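Local coordinates for protein 16S rRNA methyltransferase (PDB 3MQ2) that methylates the N1 position of adenine 1408 in 16S rRNA, using S-adenosyl-L-methionine, and so confers resistance to aminoglycosides such as kanamycin and apramycin, at residues A[20-34]-A[95-107]. Numbering follows the deposited sequence.
Sequences FEQLRSQYDDVVLDV and PLSGVGELHVLMP. With SAH (S-adenosyl-L-homocysteine), chain C.
The imidazole of H103 takes V31 CG1 over one face, 4.2 Å above its plane and offset toward the rim, while E101 OE1 meets it at the edge, where H103 NE2 donates to the anti lone pair of that oxygen at 2.6 Å, and H103 ND1 is hydrogen-bonded to H41 NE2. At the far end of the contact, the guanidinium of R24 grips S97 O end-on, at its own edge: NH1 and NH2 both donate to this one carbonyl oxygen in the plane of the group, NH2 at 2.6 Å. A bend at chi3 (-65°) brings the guanidinium there, and its NH1 also forms an in-plane salt bridge with E21 OE2, which should fix the rotation of the group. Against the F20 ring, L96 CD2 approaches obliquely, 3.4 Å from CZ. The other methyl of L96 packs on both methyls of L32, and L32 CD2 lies 3.8 Å from L102 CD1, the two leucines running side by side.

Between these groups the two strands illustrate parallel pairing in a Rossmann-like methyltransferase: strands 29-34 and 101-105 run 16° apart, L32 N donating to E101 O and L32 O accepting from H103 N at 2.8 Å, followed by V34 N to H103 O. At the corner, V30 O accepts from G100 N, with a second, weak bond from E101 N. At the C-terminal end a water accepts from L105 N and lies within hydrogen-bonding distance of D33 OD1 and V34 O, while L105 O takes a 2.8 Å bond from the amino group of S-adenosyl-L-homocysteine. D33 OD2 is hydrogen-bonded to T36 OG1, E101 is salt-bridged to R52, and D29 to R131. In the seven-stranded sheet this central pair is flanked by strand 52-58, beside 29-34, and strand 134-141, beside 99-105, while L111 of helix 109-116 packs on V34 and V104.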
loop_
_atom_site.group_PDB
_atom_site.type_symbol
_atom_site.label_atom_id
_atom_site.label_comp_id
_atom_site.label_asym_id
_atom_site.label_seq_id
_atom_site.Cartn_x
_atom_site.Cartn_y
_atom_site.Cartn_z
ATOM N N PHE A 20 10.378 1.358 -17.644
ATOM C CA PHE A 20 10.282 0.887 -16.271
ATOM C C PHE A 20 11.246 -0.262 -16.031
ATOM O O PHE A 20 11.917 -0.312 -15.006
ATOM C CB PHE A 20 8.868 0.433 -15.911
ATOM C CG PHE A 20 8.761 -0.089 -14.511
ATOM C CD1 PHE A 20 8.692 0.786 -13.443
ATOM C CD2 PHE A 20 8.772 -1.449 -14.259
ATOM C CE1 PHE A 20 8.612 0.317 -12.143
ATOM C CE2 PHE A 20 8.694 -1.931 -12.952
ATOM C CZ PHE A 20 8.616 -1.043 -11.898
ATOM N N GLU A 21 11.309 -1.191 -16.981
ATOM C CA GLU A 21 12.177 -2.356 -16.836
ATOM C C GLU A 21 13.641 -1.967 -16.700
ATOM O O GLU A 21 14.372 -2.531 -15.884
ATOM C CB GLU A 21 11.986 -3.321 -18.003
ATOM C CG GLU A 21 10.806 -4.232 -17.804
ATOM C CD GLU A 21 10.788 -4.826 -16.409
ATOM O OE1 GLU A 21 11.835 -5.347 -15.969
ATOM O OE2 GLU A 21 9.734 -4.753 -15.750
ATOM N N GLN A 22 14.067 -0.998 -17.502
ATOM C CA GLN A 22 15.436 -0.514 -17.423
ATOM C C GLN A 22 15.713 0.094 -16.051
ATOM O O GLN A 22 16.781 -0.115 -15.479
ATOM C CB GLN A 22 15.722 0.492 -18.538
ATOM C CG GLN A 22 15.636 -0.113 -19.933
ATOM C CD GLN A 22 15.968 0.885 -21.033
ATOM O OE1 GLN A 22 16.576 0.531 -22.044
ATOM N NE2 GLN A 22 15.562 2.137 -20.841
ATOM N N LEU A 23 14.743 0.839 -15.526
ATOM C CA LEU A 23 14.879 1.431 -14.201
ATOM C C LEU A 23 14.983 0.347 -13.137
ATOM O O LEU A 23 15.936 0.316 -12.359
ATOM C CB LEU A 23 13.697 2.353 -13.889
ATOM C CG LEU A 23 13.658 2.940 -12.474
ATOM C CD1 LEU A 23 14.918 3.741 -12.184
ATOM C CD2 LEU A 23 12.423 3.800 -12.266
ATOM N N ARG A 24 14.001 -0.552 -13.119
ATOM C CA ARG A 24 13.932 -1.592 -12.102
ATOM C C ARG A 24 15.183 -2.456 -12.102
ATOM O O ARG A 24 15.604 -2.939 -11.055
ATOM C CB ARG A 24 12.746 -2.516 -12.358
ATOM C CG ARG A 24 13.194 -3.766 -13.086
ATOM C CD ARG A 24 12.091 -4.746 -13.275
ATOM N NE ARG A 24 11.604 -5.267 -12.014
ATOM C CZ ARG A 24 10.375 -5.733 -11.864
ATOM N NH1 ARG A 24 9.553 -5.725 -12.908
ATOM N NH2 ARG A 24 9.979 -6.206 -10.692
ATOM N N SER A 25 15.766 -2.669 -13.280
ATOM C CA SER A 25 16.873 -3.616 -13.411
ATOM C C SER A 25 18.102 -3.163 -12.627
ATOM O O SER A 25 19.018 -3.946 -12.386
ATOM C CB SER A 25 17.224 -3.855 -14.884
ATOM O OG SER A 25 17.733 -2.682 -15.492
ATOM N N GLN A 26 18.099 -1.899 -12.213
ATOM C CA GLN A 26 19.219 -1.325 -11.478
ATOM C C GLN A 26 19.094 -1.538 -9.975
ATOM O O GLN A 26 20.030 -1.259 -9.223
ATOM C CB GLN A 26 19.333 0.171 -11.774
ATOM C CG GLN A 26 19.373 0.504 -13.257
ATOM C CD GLN A 26 19.229 1.988 -13.519
ATOM O OE1 GLN A 26 19.114 2.785 -12.588
ATOM N NE2 GLN A 26 19.229 2.367 -14.792
ATOM N N TYR A 27 17.938 -2.026 -9.537
ATOM C CA TYR A 27 17.692 -2.214 -8.116
ATOM C C TYR A 27 17.539 -3.683 -7.752
ATOM O O TYR A 27 17.318 -4.529 -8.616
ATOM C CB TYR A 27 16.482 -1.383 -7.653
ATOM C CG TYR A 27 16.726 0.103 -7.816
ATOM C CD1 TYR A 27 17.313 0.833 -6.805
ATOM C CD2 TYR A 27 16.408 0.758 -8.999
ATOM C CE1 TYR A 27 17.565 2.176 -6.944
ATOM C CE2 TYR A 27 16.653 2.118 -9.149
ATOM C CZ TYR A 27 17.235 2.816 -8.110
ATOM O OH TYR A 27 17.504 4.161 -8.218
ATOM N N ASP A 28 17.695 -3.981 -6.468
ATOM C CA ASP A 28 17.645 -5.354 -5.987
ATOM C C ASP A 28 16.229 -5.905 -6.004
ATOM O O ASP A 28 16.019 -7.093 -6.244
ATOM C CB ASP A 28 18.210 -5.444 -4.569
ATOM C CG ASP A 28 19.711 -5.240 -4.526
ATOM O OD1 ASP A 28 20.351 -5.336 -5.596
ATOM O OD2 ASP A 28 20.248 -4.998 -3.424
ATOM N N ASP A 29 15.254 -5.040 -5.750
ATOM C CA ASP A 29 13.872 -5.489 -5.640
ATOM C C ASP A 29 12.927 -4.298 -5.737
ATOM O O ASP A 29 13.366 -3.151 -5.732
ATOM C CB ASP A 29 13.671 -6.215 -4.313
ATOM C CG ASP A 29 12.518 -7.206 -4.349
ATOM O OD1 ASP A 29 11.879 -7.363 -5.418
ATOM O OD2 ASP A 29 12.264 -7.838 -3.302
ATOM N N VAL A 30 11.635 -4.581 -5.822
ATOM C CA VAL A 30 10.637 -3.520 -5.934
ATOM C C VAL A 30 9.636 -3.623 -4.788
ATOM O O VAL A 30 9.165 -4.715 -4.461
ATOM C CB VAL A 30 9.883 -3.593 -7.280
ATOM C CG1 VAL A 30 8.751 -2.575 -7.319
ATOM C CG2 VAL A 30 10.838 -3.364 -8.451
ATOM N N VAL A 31 9.321 -2.478 -4.181
ATOM C CA VAL A 31 8.282 -2.376 -3.158
ATOM C C VAL A 31 7.170 -1.540 -3.755
ATOM O O VAL A 31 7.458 -0.552 -4.399
ATOM C CB VAL A 31 8.818 -1.634 -1.912
ATOM C CG1 VAL A 31 7.720 -1.416 -0.878
ATOM C CG2 VAL A 31 9.990 -2.397 -1.292
ATOM N N LEU A 32 5.916 -1.943 -3.560
ATOM C CA LEU A 32 4.775 -1.200 -4.105
ATOM C C LEU A 32 3.834 -0.776 -2.986
ATOM O O LEU A 32 3.414 -1.612 -2.188
ATOM C CB LEU A 32 4.007 -2.075 -5.098
ATOM C CG LEU A 32 2.716 -1.481 -5.664
ATOM C CD1 LEU A 32 3.026 -0.250 -6.513
ATOM C CD2 LEU A 32 1.976 -2.510 -6.500
ATOM N N ASP A 33 3.502 0.514 -2.931
ATOM C CA ASP A 33 2.511 1.011 -1.978
ATOM C C ASP A 33 1.238 1.348 -2.753
ATOM O O ASP A 33 1.263 2.201 -3.636
ATOM C CB ASP A 33 3.029 2.259 -1.249
ATOM C CG ASP A 33 2.160 2.655 -0.061
ATOM O OD1 ASP A 33 1.512 1.765 0.523
ATOM O OD2 ASP A 33 2.125 3.852 0.304
ATOM N N VAL A 34 0.139 0.676 -2.427
ATOM C CA VAL A 34 -1.130 0.857 -3.128
ATOM C C VAL A 34 -2.062 1.759 -2.326
ATOM O O VAL A 34 -2.366 1.473 -1.171
ATOM C CB VAL A 34 -1.813 -0.509 -3.382
ATOM C CG1 VAL A 34 -3.178 -0.315 -4.055
ATOM C CG2 VAL A 34 -0.891 -1.410 -4.215
ATOM N N PRO A 95 1.042 -1.912 -15.363
ATOM C CA PRO A 95 1.626 -3.169 -15.832
ATOM C C PRO A 95 2.930 -3.482 -15.107
ATOM O O PRO A 95 3.987 -3.587 -15.731
ATOM C CB PRO A 95 1.876 -2.894 -17.319
ATOM C CG PRO A 95 2.111 -1.438 -17.390
ATOM C CD PRO A 95 1.213 -0.822 -16.339
ATOM N N LEU A 96 2.847 -3.609 -13.784
ATOM C CA LEU A 96 3.995 -3.971 -12.964
ATOM C C LEU A 96 4.112 -5.487 -12.896
ATOM O O LEU A 96 3.116 -6.201 -12.939
ATOM C CB LEU A 96 3.827 -3.397 -11.551
ATOM C CG LEU A 96 3.819 -1.872 -11.413
ATOM C CD1 LEU A 96 3.177 -1.432 -10.105
ATOM C CD2 LEU A 96 5.229 -1.330 -11.519
ATOM N N SER A 97 5.334 -5.986 -12.773
ATOM C CA SER A 97 5.508 -7.416 -12.608
ATOM C C SER A 97 6.631 -7.673 -11.619
ATOM O O SER A 97 7.552 -6.870 -11.501
ATOM C CB SER A 97 5.851 -8.063 -13.947
ATOM O OG SER A 97 6.989 -7.431 -14.504
ATOM N N GLY A 98 6.531 -8.782 -10.901
ATOM C CA GLY A 98 7.581 -9.216 -9.995
ATOM C C GLY A 98 7.844 -8.347 -8.772
ATOM O O GLY A 98 8.947 -8.360 -8.225
ATOM N N VAL A 99 6.845 -7.592 -8.333
ATOM C CA VAL A 99 6.972 -6.830 -7.087
ATOM C C VAL A 99 7.324 -7.793 -5.944
ATOM O O VAL A 99 6.795 -8.898 -5.888
ATOM C CB VAL A 99 5.669 -6.072 -6.767
ATOM C CG1 VAL A 99 5.717 -5.484 -5.357
ATOM C CG2 VAL A 99 5.408 -4.977 -7.818
ATOM N N GLY A 100 8.216 -7.372 -5.042
ATOM C CA GLY A 100 8.678 -8.232 -3.957
ATOM C C GLY A 100 8.089 -7.944 -2.590
ATOM O O GLY A 100 8.193 -8.762 -1.669
ATOM N N GLU A 101 7.478 -6.773 -2.450
ATOM C CA GLU A 101 6.867 -6.383 -1.185
ATOM C C GLU A 101 5.737 -5.418 -1.506
ATOM O O GLU A 101 5.917 -4.481 -2.290
ATOM C CB GLU A 101 7.913 -5.728 -0.284
ATOM C CG GLU A 101 7.358 -5.162 1.024
ATOM C CD GLU A 101 8.456 -4.835 2.018
ATOM O OE1 GLU A 101 8.192 -4.081 2.976
ATOM O OE2 GLU A 101 9.585 -5.340 1.846
ATOM N N LEU A 102 4.568 -5.689 -0.936
ATOM C CA LEU A 102 3.360 -4.930 -1.220
ATOM C C LEU A 102 2.785 -4.356 0.076
ATOM O O LEU A 102 2.603 -5.088 1.051
ATOM C CB LEU A 102 2.331 -5.851 -1.862
ATOM C CG LEU A 102 0.958 -5.246 -2.117
ATOM C CD1 LEU A 102 1.057 -4.274 -3.280
ATOM C CD2 LEU A 102 -0.034 -6.355 -2.431
ATOM N N HIS A 103 2.519 -3.048 0.086
ATOM C CA HIS A 103 1.904 -2.387 1.241
ATOM C C HIS A 103 0.545 -1.821 0.873
ATOM O O HIS A 103 0.376 -1.233 -0.193
ATOM C CB HIS A 103 2.776 -1.234 1.754
ATOM C CG HIS A 103 4.120 -1.653 2.250
ATOM N ND1 HIS A 103 5.057 -0.744 2.700
ATOM C CD2 HIS A 103 4.701 -2.872 2.354
ATOM C CE1 HIS A 103 6.148 -1.386 3.070
ATOM N NE2 HIS A 103 5.957 -2.681 2.873
ATOM N N VAL A 104 -0.425 -2.008 1.761
ATOM C CA VAL A 104 -1.709 -1.325 1.641
ATOM C C VAL A 104 -2.008 -0.752 3.013
ATOM O O VAL A 104 -2.360 -1.499 3.934
ATOM C CB VAL A 104 -2.849 -2.281 1.256
ATOM C CG1 VAL A 104 -4.188 -1.494 1.140
ATOM C CG2 VAL A 104 -2.536 -2.989 -0.063
ATOM N N LEU A 105 -1.855 0.558 3.168
ATOM C CA LEU A 105 -1.908 1.143 4.510
ATOM C C LEU A 105 -3.135 2.023 4.699
ATOM O O LEU A 105 -3.362 2.947 3.936
ATOM C CB LEU A 105 -0.639 1.951 4.802
ATOM C CG LEU A 105 0.707 1.261 4.582
ATOM C CD1 LEU A 105 1.833 2.160 5.078
ATOM C CD2 LEU A 105 0.751 -0.077 5.294
ATOM N N MET A 106 -3.920 1.728 5.726
ATOM C CA MET A 106 -5.114 2.518 6.054
ATOM C C MET A 106 -6.075 2.703 4.886
ATOM O O MET A 106 -6.513 3.822 4.629
ATOM C CB MET A 106 -4.719 3.910 6.577
ATOM C CG MET A 106 -3.427 3.947 7.341
ATOM S SD MET A 106 -3.621 3.004 8.853
ATOM C CE MET A 106 -4.652 4.139 9.779
ATOM N N PRO A 107 -6.439 1.612 4.194
ATOM C CA PRO A 107 -7.311 1.784 3.031
ATOM C C PRO A 107 -8.720 2.208 3.423
ATOM O O PRO A 107 -9.190 1.911 4.528
ATOM C CB PRO A 107 -7.339 0.382 2.414
ATOM C CG PRO A 107 -7.152 -0.529 3.600
ATOM C CD PRO A 107 -6.124 0.190 4.439
HETATM N N SAH C . -1.809 4.873 2.635
HETATM C CA SAH C . -1.886 6.320 2.740
HETATM C CB SAH C . -3.272 6.829 2.349
HETATM C CG SAH C . -4.426 6.029 2.942
HETATM S SD SAH C . -6.004 6.897 2.751
HETATM C C SAH C . -1.553 6.736 4.159
HETATM O O SAH C . -1.446 7.924 4.464
HETATM O OXT SAH C . -1.392 5.875 5.024
HETATM C "C5'" SAH C . -6.467 5.637 1.535
HETATM C "C4'" SAH C . -6.002 6.006 0.131
HETATM O "O4'" SAH C . -6.373 4.975 -0.760
HETATM C "C3'" SAH C . -6.650 7.285 -0.402
HETATM O "O3'" SAH C . -5.645 8.149 -0.873
HETATM C "C2'" SAH C . -7.497 6.869 -1.585
HETATM O "O2'" SAH C . -7.396 7.803 -2.644
HETATM C "C1'" SAH C . -6.867 5.542 -1.958
HETATM N N9 SAH C . -7.787 4.591 -2.593
HETATM C C8 SAH C . -9.022 4.168 -2.174
HETATM N N7 SAH C . -9.486 3.265 -3.082
HETATM C C5 SAH C . -8.549 3.119 -4.055
HETATM C C6 SAH C . -8.490 2.346 -5.205
HETATM N N6 SAH C . -9.491 1.534 -5.534
HETATM N N1 SAH C . -7.370 2.421 -6.001
HETATM C C2 SAH C . -6.320 3.252 -5.673
HETATM N N3 SAH C . -6.380 4.028 -4.538
HETATM C C4 SAH C . -7.479 3.944 -3.750
HETATM O O HOH W 1 -1.069 2.318 1.219
#